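Local coordinates for protein LysR family transcriptional regulator (Vibrio vulnificus, PDB 5FHK) that probably acts as a LysR-type, DNA-binding transcription factor that regulates virulence genes, represented here by its regulatory domain, at residues T13-L17 with A133-N137; G74-D78 with S174-I180; V81-Y86 with C143-G148; M92-A96 with I169-W173. One frame throughout, in Å; residues are numbered along the deposited sequence.

Contact 1 (T13-L17 with A133-N137); sequences TPYNL and ANALN
Asn16 reaches across to Leu136 with its amide and buries more against the other segment than any other residue. The one direct hydrogen bond between the segments runs from Leu136 N to Asn16 OD1, 3.0 Å long and nearly straight at 162°. The donor stands above the amide's carbonyl plane, well tilted out of it. Asn16 OD1 has a second grip: a water donates a hydrogen bond to it at 2.7 Å and in turn accepts from Asn137 N at 3.2 Å, so one oxygen serves two successive backbone NH groups where the chain enters helix 136-144. The other end of the amide, ND2, is bonded to the carbonyl of His108, which fixes the rotation of the group.

Van der Waals contact follows the same amide. The Leu136 side chain crosses Asn16 at about a right angle, its CD1 3.7 Å from Asn16 ND2. Next door, Tyr15 has CG anti to the backbone N (chi1 -178°), which carries the ring toward residues 134 and 135. Asn134 O lies near the ring plane at the edge, 3.5 Å from Tyr15 CE2, while Ala135 CB packs obliquely against Tyr15 CE2 at 3.9 Å.

Polar ends turn to the dimer partner: Tyr15 OH is bonded to Tyr15 OH of the second subunit, and Asn134 OD1 to Thr42 N of the second subunit. A loop after strand 9-14 facing the start of helix 136-144 is consistent with the interdomain cleft of a LysR regulatory domain, of type 2 periplasmic-binding-protein fold; in relatives, effectors bind there.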
loop_
_atom_site.group_PDB
_atom_site.type_symbol
_atom_site.label_atom_id
_atom_site.label_comp_id
_atom_site.label_asym_id
_atom_site.label_seq_id
_atom_site.Cartn_x
_atom_site.Cartn_y
_atom_site.Cartn_z
ATOM N N THR A 13 -8.807 -6.661 -6.739
ATOM C CA THR A 13 -8.576 -7.172 -5.391
ATOM C C THR A 13 -8.735 -6.048 -4.369
ATOM O O THR A 13 -8.535 -4.875 -4.706
ATOM C CB THR A 13 -7.167 -7.770 -5.247
ATOM O OG1 THR A 13 -6.204 -6.737 -5.500
ATOM C CG2 THR A 13 -6.959 -8.927 -6.232
ATOM N N PRO A 14 -9.087 -6.378 -3.115
ATOM C CA PRO A 14 -9.366 -5.335 -2.109
ATOM C C PRO A 14 -8.118 -4.591 -1.648
ATOM O O PRO A 14 -7.035 -5.166 -1.512
ATOM C CB PRO A 14 -9.981 -6.122 -0.941
ATOM C CG PRO A 14 -9.508 -7.517 -1.127
ATOM C CD PRO A 14 -9.448 -7.718 -2.619
ATOM N N TYR A 15 -8.307 -3.301 -1.346
ATOM C CA TYR A 15 -7.175 -2.375 -1.242
ATOM C C TYR A 15 -6.136 -2.822 -0.202
ATOM O O TYR A 15 -4.971 -3.095 -0.536
ATOM C CB TYR A 15 -7.679 -0.967 -0.944
ATOM C CG TYR A 15 -6.542 0.013 -0.883
ATOM C CD1 TYR A 15 -5.492 -0.067 -1.791
ATOM C CD2 TYR A 15 -6.476 0.980 0.111
ATOM C CE1 TYR A 15 -4.419 0.805 -1.729
ATOM C CE2 TYR A 15 -5.409 1.851 0.179
ATOM C CZ TYR A 15 -4.385 1.758 -0.747
ATOM O OH TYR A 15 -3.315 2.622 -0.689
ATOM N N ASN A 16 -6.537 -2.930 1.056
ATOM C CA ASN A 16 -5.549 -3.115 2.123
ATOM C C ASN A 16 -5.032 -4.537 2.279
ATOM O O ASN A 16 -4.019 -4.728 2.966
ATOM C CB ASN A 16 -6.134 -2.694 3.453
ATOM C CG ASN A 16 -6.333 -1.223 3.538
ATOM O OD1 ASN A 16 -5.374 -0.460 3.487
ATOM N ND2 ASN A 16 -7.581 -0.802 3.690
ATOM N N LEU A 17 -5.687 -5.530 1.673
ATOM C CA LEU A 17 -5.439 -6.929 1.979
ATOM C C LEU A 17 -4.699 -7.655 0.879
ATOM O O LEU A 17 -4.354 -8.827 1.057
ATOM C CB LEU A 17 -6.769 -7.660 2.225
ATOM C CG LEU A 17 -7.719 -7.089 3.276
ATOM C CD1 LEU A 17 -9.011 -7.898 3.271
ATOM C CD2 LEU A 17 -7.081 -7.159 4.642
ATOM N N ALA A 133 -5.886 8.162 7.933
ATOM C CA ALA A 133 -5.293 7.933 6.620
ATOM C C ALA A 133 -6.232 7.107 5.756
ATOM O O ALA A 133 -7.079 6.372 6.260
ATOM C CB ALA A 133 -3.928 7.238 6.734
ATOM N N ASN A 134 -6.071 7.232 4.443
ATOM C CA ASN A 134 -6.827 6.406 3.507
ATOM C C ASN A 134 -6.189 5.035 3.250
ATOM O O ASN A 134 -6.676 4.301 2.382
ATOM C CB ASN A 134 -7.024 7.150 2.180
ATOM C CG ASN A 134 -5.714 7.580 1.540
ATOM O OD1 ASN A 134 -4.674 7.690 2.206
ATOM N ND2 ASN A 134 -5.766 7.851 0.239
ATOM N N ALA A 135 -5.122 4.672 3.967
ATOM C CA ALA A 135 -4.505 3.351 3.853
ATOM C C ALA A 135 -4.172 2.827 5.247
ATOM O O ALA A 135 -3.783 3.600 6.124
ATOM C CB ALA A 135 -3.225 3.381 2.992
ATOM N N LEU A 136 -4.275 1.508 5.440
ATOM C CA LEU A 136 -4.086 0.937 6.777
ATOM C C LEU A 136 -2.633 0.630 7.098
ATOM O O LEU A 136 -2.266 0.597 8.282
ATOM C CB LEU A 136 -4.914 -0.346 6.948
ATOM C CG LEU A 136 -6.384 -0.080 7.334
ATOM C CD1 LEU A 136 -7.206 -1.372 7.332
ATOM C CD2 LEU A 136 -6.503 0.621 8.677
ATOM N N ASN A 137 -1.794 0.415 6.079
ATOM C CA ASN A 137 -0.390 0.152 6.353
ATOM C C ASN A 137 0.261 1.319 7.100
ATOM O O ASN A 137 0.969 1.100 8.087
ATOM C CB ASN A 137 0.361 -0.188 5.055
ATOM C CG ASN A 137 0.385 0.967 4.047
ATOM O OD1 ASN A 137 -0.458 1.874 4.076
ATOM N ND2 ASN A 137 1.359 0.923 3.139
HETATM O O HOH W 1 -2.721 -0.566 3.152
#

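Contact 2 (G74-D78 with S174-I180); sequences GSVKD and SANPRDI
Asp78 and Arg178 form a two-point salt bridge. Arg178 comes side-on: NH2 meets Asp78 OD1 at 2.8 Å and almost straight, while NE reaches Asp78 OD2 at 3.0 Å along a more bent path. OD1 lies in the guanidinium plane; OD2 is tilted from it and is met on its syn lone pair. Carboxylate and guanidinium are thus twisted, their planes 50° apart. Asp78 bends into place with CG beside its backbone N (chi1 -44°). Arg178 starts from a strained first torsion, chi1 32°, then runs extended from CG to NE beside Val76, pointing the same way. Val76 CG1 touches Arg178 CG at 3.5 Å and lies over one guanidinium face; Pro153 packs against both residues.

Ser75 and Asp179 face the other way, with Asp179 OD1 3.2 Å from Ser75 CB. Farther along, Lys77 begins extended and then bends, laying CE against Ser174 CB at 3.6 Å.

The backbones hold these groups in step. Val76 and Arg178 are an antiparallel hydrogen-bonded pair, with N to O distances of 3.0 Å both ways, and Ser75 with Asp179 is the adjacent non-hydrogen-bonded pair. Beyond Pro177 the ladder gives way, but Ala175 N still bonds to Asp78 O at 3.2 Å. Two antiparallel connections, one running out along strand 68-82 and one returning into strand 178-185, are consistent with the two segments that cross between the subdomains in the LysR regulatory fold.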
loop_
_atom_site.group_PDB
_atom_site.type_symbol
_atom_site.label_atom_id
_atom_site.label_comp_id
_atom_site.label_asym_id
_atom_site.label_seq_id
_atom_site.Cartn_x
_atom_site.Cartn_y
_atom_site.Cartn_z
ATOM N N GLY A 74 -12.098 -16.812 2.048
ATOM C CA GLY A 74 -11.413 -16.372 3.250
ATOM C C GLY A 74 -12.235 -15.368 4.016
ATOM O O GLY A 74 -13.294 -14.916 3.573
ATOM N N SER A 75 -11.724 -15.028 5.195
ATOM C CA SER A 75 -12.408 -14.056 6.018
ATOM C C SER A 75 -11.399 -13.348 6.904
ATOM O O SER A 75 -10.310 -13.854 7.197
ATOM C CB SER A 75 -13.527 -14.704 6.837
ATOM O OG SER A 75 -13.003 -15.659 7.723
ATOM N N VAL A 76 -11.762 -12.150 7.292
ATOM C CA VAL A 76 -10.925 -11.308 8.121
ATOM C C VAL A 76 -11.788 -10.764 9.246
ATOM O O VAL A 76 -13.006 -10.610 9.103
ATOM C CB VAL A 76 -10.286 -10.174 7.281
ATOM C CG1 VAL A 76 -11.281 -9.081 6.981
ATOM C CG2 VAL A 76 -9.100 -9.610 7.981
ATOM N N LYS A 77 -11.158 -10.493 10.383
ATOM C CA LYS A 77 -11.841 -9.863 11.503
ATOM C C LYS A 77 -10.961 -8.755 12.064
ATOM O O LYS A 77 -9.777 -8.973 12.327
ATOM C CB LYS A 77 -12.185 -10.882 12.594
ATOM C CG LYS A 77 -12.820 -10.248 13.822
ATOM C CD LYS A 77 -13.220 -11.293 14.856
ATOM C CE LYS A 77 -12.393 -11.178 16.116
ATOM N NZ LYS A 77 -11.297 -12.178 16.111
ATOM N N ASP A 78 -11.541 -7.579 12.253
ATOM C CA ASP A 78 -10.805 -6.426 12.744
ATOM C C ASP A 78 -10.822 -6.378 14.268
ATOM O O ASP A 78 -11.856 -6.613 14.897
ATOM C CB ASP A 78 -11.393 -5.147 12.161
ATOM C CG ASP A 78 -11.688 -5.270 10.667
ATOM O OD1 ASP A 78 -10.795 -5.709 9.906
ATOM O OD2 ASP A 78 -12.833 -4.973 10.261
ATOM N N SER A 174 -14.826 -6.690 19.338
ATOM C CA SER A 174 -14.360 -6.962 17.988
ATOM C C SER A 174 -15.399 -6.472 17.006
ATOM O O SER A 174 -16.591 -6.410 17.325
ATOM C CB SER A 174 -14.119 -8.451 17.765
ATOM O OG SER A 174 -15.318 -9.079 17.325
ATOM N N ALA A 175 -14.931 -6.128 15.811
ATOM C CA ALA A 175 -15.824 -5.889 14.694
ATOM C C ALA A 175 -16.371 -7.218 14.180
ATOM O O ALA A 175 -15.833 -8.296 14.465
ATOM C CB ALA A 175 -15.099 -5.156 13.571
ATOM N N ASN A 176 -17.461 -7.142 13.422
ATOM C CA ASN A 176 -17.935 -8.399 12.871
ATOM C C ASN A 176 -17.082 -8.789 11.666
ATOM O O ASN A 176 -16.581 -7.923 10.943
ATOM C CB ASN A 176 -19.404 -8.292 12.472
ATOM C CG ASN A 176 -20.348 -8.584 13.638
ATOM O OD1 ASN A 176 -20.131 -9.529 14.409
ATOM N ND2 ASN A 176 -21.393 -7.768 13.777
ATOM N N PRO A 177 -16.880 -10.085 11.449
ATOM C CA PRO A 177 -16.020 -10.515 10.343
ATOM C C PRO A 177 -16.612 -10.112 9.008
ATOM O O PRO A 177 -17.829 -10.073 8.826
ATOM C CB PRO A 177 -15.975 -12.043 10.486
ATOM C CG PRO A 177 -16.433 -12.312 11.880
ATOM C CD PRO A 177 -17.426 -11.229 12.192
ATOM N N ARG A 178 -15.732 -9.803 8.075
ATOM C CA ARG A 178 -16.113 -9.610 6.691
ATOM C C ARG A 178 -15.455 -10.707 5.864
ATOM O O ARG A 178 -14.306 -11.088 6.115
ATOM C CB ARG A 178 -15.729 -8.200 6.202
ATOM C CG ARG A 178 -14.485 -7.620 6.843
ATOM C CD ARG A 178 -14.351 -6.071 6.748
ATOM N NE ARG A 178 -13.057 -5.678 7.316
ATOM C CZ ARG A 178 -12.092 -5.012 6.673
ATOM N NH1 ARG A 178 -12.264 -4.564 5.428
ATOM N NH2 ARG A 178 -10.953 -4.754 7.295
ATOM N N ASP A 179 -16.198 -11.246 4.906
ATOM C CA ASP A 179 -15.680 -12.333 4.093
ATOM C C ASP A 179 -15.041 -11.796 2.824
ATOM O O ASP A 179 -15.297 -10.671 2.388
ATOM C CB ASP A 179 -16.791 -13.316 3.753
ATOM C CG ASP A 179 -17.290 -14.055 4.970
ATOM O OD1 ASP A 179 -16.535 -14.115 5.968
ATOM O OD2 ASP A 179 -18.425 -14.575 4.925
ATOM N N ILE A 180 -14.177 -12.611 2.239
ATOM C CA ILE A 180 -13.575 -12.293 0.962
ATOM C C ILE A 180 -14.115 -13.287 -0.054
ATOM O O ILE A 180 -14.112 -14.499 0.181
ATOM C CB ILE A 180 -12.041 -12.314 1.032
ATOM C CG1 ILE A 180 -11.533 -11.192 1.961
ATOM C CG2 ILE A 180 -11.470 -12.094 -0.338
ATOM C CD1 ILE A 180 -11.495 -11.575 3.413
#

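Contact 3 (V81-Y86 with C143-G148); sequences VASPEY and CSEGLG
Tyr86 lays one face of its ring on the backbone of Gly148, whose CA sits 3.7 Å from the ring centroid and 20° off the normal: a CH-pi contact, shifted toward the rim on the CE1 side. Gly146 O approaches the same ring differently, at the edge near its plane, 3.5 Å from Tyr86 CD1. With chi1 at -177° the ring is turned away from its own backbone N and over this turn, and the Tyr86 hydroxyl is hydrogen-bonded to His102 ND1 and Phe103 N.

Ser83 turns its side chain toward the turn. OG caps the short helix 84-87 by accepting from Tyr86 N, and Ser83 OG also abuts Gly146 CA at 3.3 Å. Gly146, at positive phi, is the C-prime residue of the Schellman motif ending helix 136-144. Cys143 points SG at the strand, 3.6 Å from Ala82 CA. A water ties the pieces together, accepting from Ser83 N at 3.0 Å and donating to Cys143 O and Gly148 O.

The contact therefore joins two junctions, strand 68-82 into helix 84-87 and helix 136-144 into strand 149-153, with Leu166 and helix 158-163 packed alongside and Asn27 of the second subunit against Glu145 and Leu147.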
loop_
_atom_site.group_PDB
_atom_site.type_symbol
_atom_site.label_atom_id
_atom_site.label_comp_id
_atom_site.label_asym_id
_atom_site.label_seq_id
_atom_site.Cartn_x
_atom_site.Cartn_y
_atom_site.Cartn_z
ATOM N N VAL A 81 -5.799 -2.847 18.665
ATOM C CA VAL A 81 -4.439 -3.060 19.154
ATOM C C VAL A 81 -3.740 -1.729 19.434
ATOM O O VAL A 81 -4.192 -0.660 19.021
ATOM C CB VAL A 81 -3.561 -3.899 18.184
ATOM C CG1 VAL A 81 -4.103 -5.303 18.054
ATOM C CG2 VAL A 81 -3.463 -3.232 16.782
ATOM N N ALA A 82 -2.623 -1.819 20.170
ATOM C CA ALA A 82 -1.713 -0.714 20.458
ATOM C C ALA A 82 -0.357 -1.311 20.841
ATOM O O ALA A 82 -0.269 -2.476 21.244
ATOM C CB ALA A 82 -2.255 0.190 21.578
ATOM N N SER A 83 0.702 -0.513 20.731
ATOM C CA SER A 83 2.018 -1.034 21.111
ATOM C C SER A 83 2.139 -1.164 22.634
ATOM O O SER A 83 1.370 -0.563 23.379
ATOM C CB SER A 83 3.128 -0.140 20.562
ATOM O OG SER A 83 3.338 0.980 21.400
ATOM N N PRO A 84 3.053 -2.008 23.123
ATOM C CA PRO A 84 3.299 -2.053 24.579
ATOM C C PRO A 84 3.717 -0.713 25.151
ATOM O O PRO A 84 3.360 -0.391 26.290
ATOM C CB PRO A 84 4.414 -3.099 24.711
ATOM C CG PRO A 84 4.178 -4.013 23.532
ATOM C CD PRO A 84 3.693 -3.128 22.419
ATOM N N GLU A 85 4.451 0.097 24.390
ATOM C CA GLU A 85 4.843 1.402 24.905
ATOM C C GLU A 85 3.620 2.284 25.151
ATOM O O GLU A 85 3.554 2.995 26.156
ATOM C CB GLU A 85 5.826 2.072 23.940
ATOM C CG GLU A 85 6.362 3.423 24.416
ATOM C CD GLU A 85 7.095 4.197 23.311
ATOM O OE1 GLU A 85 6.777 3.992 22.106
ATOM O OE2 GLU A 85 7.998 5.004 23.658
ATOM N N TYR A 86 2.635 2.251 24.252
ATOM C CA TYR A 86 1.422 3.032 24.493
ATOM C C TYR A 86 0.643 2.498 25.693
ATOM O O TYR A 86 0.061 3.271 26.468
ATOM C CB TYR A 86 0.529 3.030 23.253
ATOM C CG TYR A 86 -0.696 3.893 23.452
ATOM C CD1 TYR A 86 -0.641 5.264 23.213
ATOM C CD2 TYR A 86 -1.885 3.353 23.916
ATOM C CE1 TYR A 86 -1.735 6.064 23.403
ATOM C CE2 TYR A 86 -2.984 4.152 24.136
ATOM C CZ TYR A 86 -2.910 5.509 23.869
ATOM O OH TYR A 86 -4.022 6.314 24.051
ATOM N N CYS A 143 0.816 3.159 14.951
ATOM C CA CYS A 143 0.498 2.335 16.107
ATOM C C CYS A 143 1.758 1.704 16.694
ATOM O O CYS A 143 1.983 1.756 17.912
ATOM C CB CYS A 143 -0.493 1.251 15.683
ATOM S SG CYS A 143 -1.223 0.265 16.998
ATOM N N SER A 144 2.590 1.094 15.836
ATOM C CA SER A 144 3.845 0.499 16.294
ATOM C C SER A 144 4.733 1.520 16.993
ATOM O O SER A 144 5.457 1.180 17.941
ATOM C CB SER A 144 4.592 -0.109 15.110
ATOM O OG SER A 144 4.084 -1.386 14.791
ATOM N N GLU A 145 4.671 2.775 16.572
ATOM C CA GLU A 145 5.439 3.821 17.219
ATOM C C GLU A 145 4.772 4.344 18.485
ATOM O O GLU A 145 5.262 5.308 19.078
ATOM C CB GLU A 145 5.708 4.955 16.225
ATOM C CG GLU A 145 6.965 4.711 15.373
ATOM C CD GLU A 145 8.105 5.692 15.676
ATOM O OE1 GLU A 145 8.982 5.879 14.802
ATOM O OE2 GLU A 145 8.123 6.278 16.784
ATOM N N GLY A 146 3.682 3.727 18.929
ATOM C CA GLY A 146 3.133 4.056 20.225
ATOM C C GLY A 146 2.331 5.329 20.282
ATOM O O GLY A 146 2.219 5.930 21.357
ATOM N N LEU A 147 1.733 5.740 19.167
ATOM C CA LEU A 147 0.921 6.939 19.096
ATOM C C LEU A 147 -0.554 6.688 19.379
ATOM O O LEU A 147 -1.326 7.650 19.419
ATOM C CB LEU A 147 1.083 7.599 17.724
ATOM C CG LEU A 147 2.476 8.140 17.361
ATOM C CD1 LEU A 147 2.540 8.510 15.873
ATOM C CD2 LEU A 147 2.870 9.355 18.234
ATOM N N GLY A 148 -0.979 5.450 19.597
ATOM C CA GLY A 148 -2.349 5.269 20.054
ATOM C C GLY A 148 -2.946 3.944 19.607
ATOM O O GLY A 148 -2.237 3.034 19.174
HETATM O O HOH W 2 0.498 2.361 20.021
#

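Contact 4 (M92-A96 with I169-W173); sequences MPTHA and ILPDW
Ala96 sets its methyl squarely over the indole of Trp173, and here the packing is tightest. Ala96 CB lies 3.4 Å from the centroid of the six-membered ring, only 7° off its normal, a CH-pi contact over the ring centre. The edge of the same indole drives into a face of His95: planes 82° apart, centroids 5.0 Å apart, Trp173 CZ2 3.4 Å from His95 NE2. This is a T-shaped pair with tryptophan as the edge. Although CB of His95 leads away, a trans first torsion (chi1 -177°) brings the ring back so that one face meets the CZ2 edge of the indole. Both imidazole nitrogens are taken, ND1 by Glu97 N and NE2 by Glu121 OE1, which fixes the rotation of the ring.

Leu170 fills the middle. Its CD2 methyl presses on the backbone, 3.5 Å from Thr94 C, and CD1 faces Ala96 CA.

Toward Met92 the fit slackens to simple van der Waals contact: Met92 SD meets Ile169 CG2 at 4.1 Å, crossing at about a right angle, and Pro93 CG meets Ile169 CD1 at the same distance. Thr94, at the exposed rim, has its CB directed away from the other segment.

Two loops meet here. That after helix 84-87 packs through Met92 on Tyr86 and Val87, while the type I turn of Leu170 to Trp173 leads into strand 173-174, where Leu115 of strand 113-117 and Val123 of strand 122-125 also touch the Trp173 side chain.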
loop_
_atom_site.group_PDB
_atom_site.type_symbol
_atom_site.label_atom_id
_atom_site.label_comp_id
_atom_site.label_asym_id
_atom_site.label_seq_id
_atom_site.Cartn_x
_atom_site.Cartn_y
_atom_site.Cartn_z
ATOM N N MET A 92 -5.271 1.412 30.488
ATOM C CA MET A 92 -5.937 0.969 29.281
ATOM C C MET A 92 -7.452 0.988 29.464
ATOM O O MET A 92 -7.949 0.868 30.586
ATOM C CB MET A 92 -5.461 -0.429 28.892
ATOM C CG MET A 92 -4.123 -0.436 28.131
ATOM S SD MET A 92 -4.131 0.522 26.578
ATOM C CE MET A 92 -3.313 2.039 27.064
ATOM N N PRO A 93 -8.206 1.164 28.381
ATOM C CA PRO A 93 -9.666 1.155 28.494
ATOM C C PRO A 93 -10.186 -0.245 28.779
ATOM O O PRO A 93 -9.606 -1.245 28.354
ATOM C CB PRO A 93 -10.127 1.648 27.120
ATOM C CG PRO A 93 -9.047 1.230 26.206
ATOM C CD PRO A 93 -7.771 1.367 26.987
ATOM N N THR A 94 -11.294 -0.307 29.520
ATOM C CA THR A 94 -11.915 -1.580 29.839
ATOM C C THR A 94 -13.348 -1.713 29.331
ATOM O O THR A 94 -13.897 -2.817 29.367
ATOM C CB THR A 94 -11.869 -1.840 31.355
ATOM O OG1 THR A 94 -12.850 -1.030 32.014
ATOM C CG2 THR A 94 -10.489 -1.510 31.918
ATOM N N HIS A 95 -13.950 -0.646 28.815
ATOM C CA HIS A 95 -15.167 -0.738 28.023
ATOM C C HIS A 95 -14.975 0.078 26.747
ATOM O O HIS A 95 -14.227 1.059 26.728
ATOM C CB HIS A 95 -16.392 -0.245 28.811
ATOM C CG HIS A 95 -17.682 -0.389 28.069
ATOM N ND1 HIS A 95 -18.156 0.574 27.202
ATOM C CD2 HIS A 95 -18.594 -1.388 28.055
ATOM C CE1 HIS A 95 -19.308 0.178 26.691
ATOM N NE2 HIS A 95 -19.601 -1.007 27.196
ATOM N N ALA A 96 -15.647 -0.335 25.672
ATOM C CA ALA A 96 -15.455 0.321 24.380
ATOM C C ALA A 96 -15.852 1.792 24.392
ATOM O O ALA A 96 -15.515 2.514 23.445
ATOM C CB ALA A 96 -16.239 -0.414 23.292
ATOM N N ILE A 169 -6.124 -4.782 22.637
ATOM C CA ILE A 169 -6.770 -4.077 23.725
ATOM C C ILE A 169 -8.272 -4.267 23.574
ATOM O O ILE A 169 -8.782 -4.418 22.461
ATOM C CB ILE A 169 -6.363 -2.588 23.766
ATOM C CG1 ILE A 169 -6.871 -1.858 22.547
ATOM C CG2 ILE A 169 -4.855 -2.456 23.806
ATOM C CD1 ILE A 169 -7.558 -0.589 22.903
ATOM N N LEU A 170 -8.970 -4.342 24.713
ATOM C CA LEU A 170 -10.411 -4.591 24.782
ATOM C C LEU A 170 -10.706 -5.944 24.147
ATOM O O LEU A 170 -11.467 -6.035 23.175
ATOM C CB LEU A 170 -11.202 -3.472 24.094
ATOM C CG LEU A 170 -11.372 -2.140 24.820
ATOM C CD1 LEU A 170 -11.847 -1.054 23.846
ATOM C CD2 LEU A 170 -12.369 -2.290 25.982
ATOM N N PRO A 171 -10.107 -7.024 24.653
ATOM C CA PRO A 171 -10.161 -8.293 23.910
ATOM C C PRO A 171 -11.552 -8.907 23.862
ATOM O O PRO A 171 -11.792 -9.796 23.029
ATOM C CB PRO A 171 -9.171 -9.194 24.665
ATOM C CG PRO A 171 -8.731 -8.434 25.880
ATOM C CD PRO A 171 -9.579 -7.206 26.015
ATOM N N ASP A 172 -12.473 -8.455 24.708
ATOM C CA ASP A 172 -13.867 -8.872 24.616
ATOM C C ASP A 172 -14.625 -8.154 23.501
ATOM O O ASP A 172 -15.795 -8.468 23.271
ATOM C CB ASP A 172 -14.570 -8.645 25.962
ATOM C CG ASP A 172 -15.885 -9.419 26.090
ATOM O OD1 ASP A 172 -15.858 -10.638 26.403
ATOM O OD2 ASP A 172 -16.953 -8.793 25.888
ATOM N N TRP A 173 -13.993 -7.215 22.800
ATOM C CA TRP A 173 -14.628 -6.456 21.737
ATOM C C TRP A 173 -14.007 -6.788 20.383
ATOM O O TRP A 173 -12.810 -7.085 20.281
ATOM C CB TRP A 173 -14.504 -4.951 21.990
ATOM C CG TRP A 173 -15.272 -4.495 23.175
ATOM C CD1 TRP A 173 -14.851 -4.498 24.465
ATOM C CD2 TRP A 173 -16.602 -3.967 23.181
ATOM N NE1 TRP A 173 -15.840 -4.002 25.285
ATOM C CE2 TRP A 173 -16.928 -3.672 24.522
ATOM C CE3 TRP A 173 -17.548 -3.710 22.185
ATOM C CZ2 TRP A 173 -18.161 -3.131 24.893
ATOM C CZ3 TRP A 173 -18.774 -3.181 22.556
ATOM C CH2 TRP A 173 -19.070 -2.903 23.901
#

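Contact 1 and contact 2 lie near the middle of the domain, centres about 14 Å apart, and together they probably span the join between its two halves: one probably faces the cleft, the other probably forms part of the hinge. Contacts 3 and 4 belong to the far half, with contact 4 about 24 Å from contact 1, centre to centre. Those two touch directly, Tyr86 CE2 lying 3.6 Å from Met92 CE. Strand 68-82 links contact 2 to contact 3, and helix 136-144 links contact 1 to contact 3 by its two ends. Contacts 1 and 3 also reach the second subunit, so both lie beside the dimer interface.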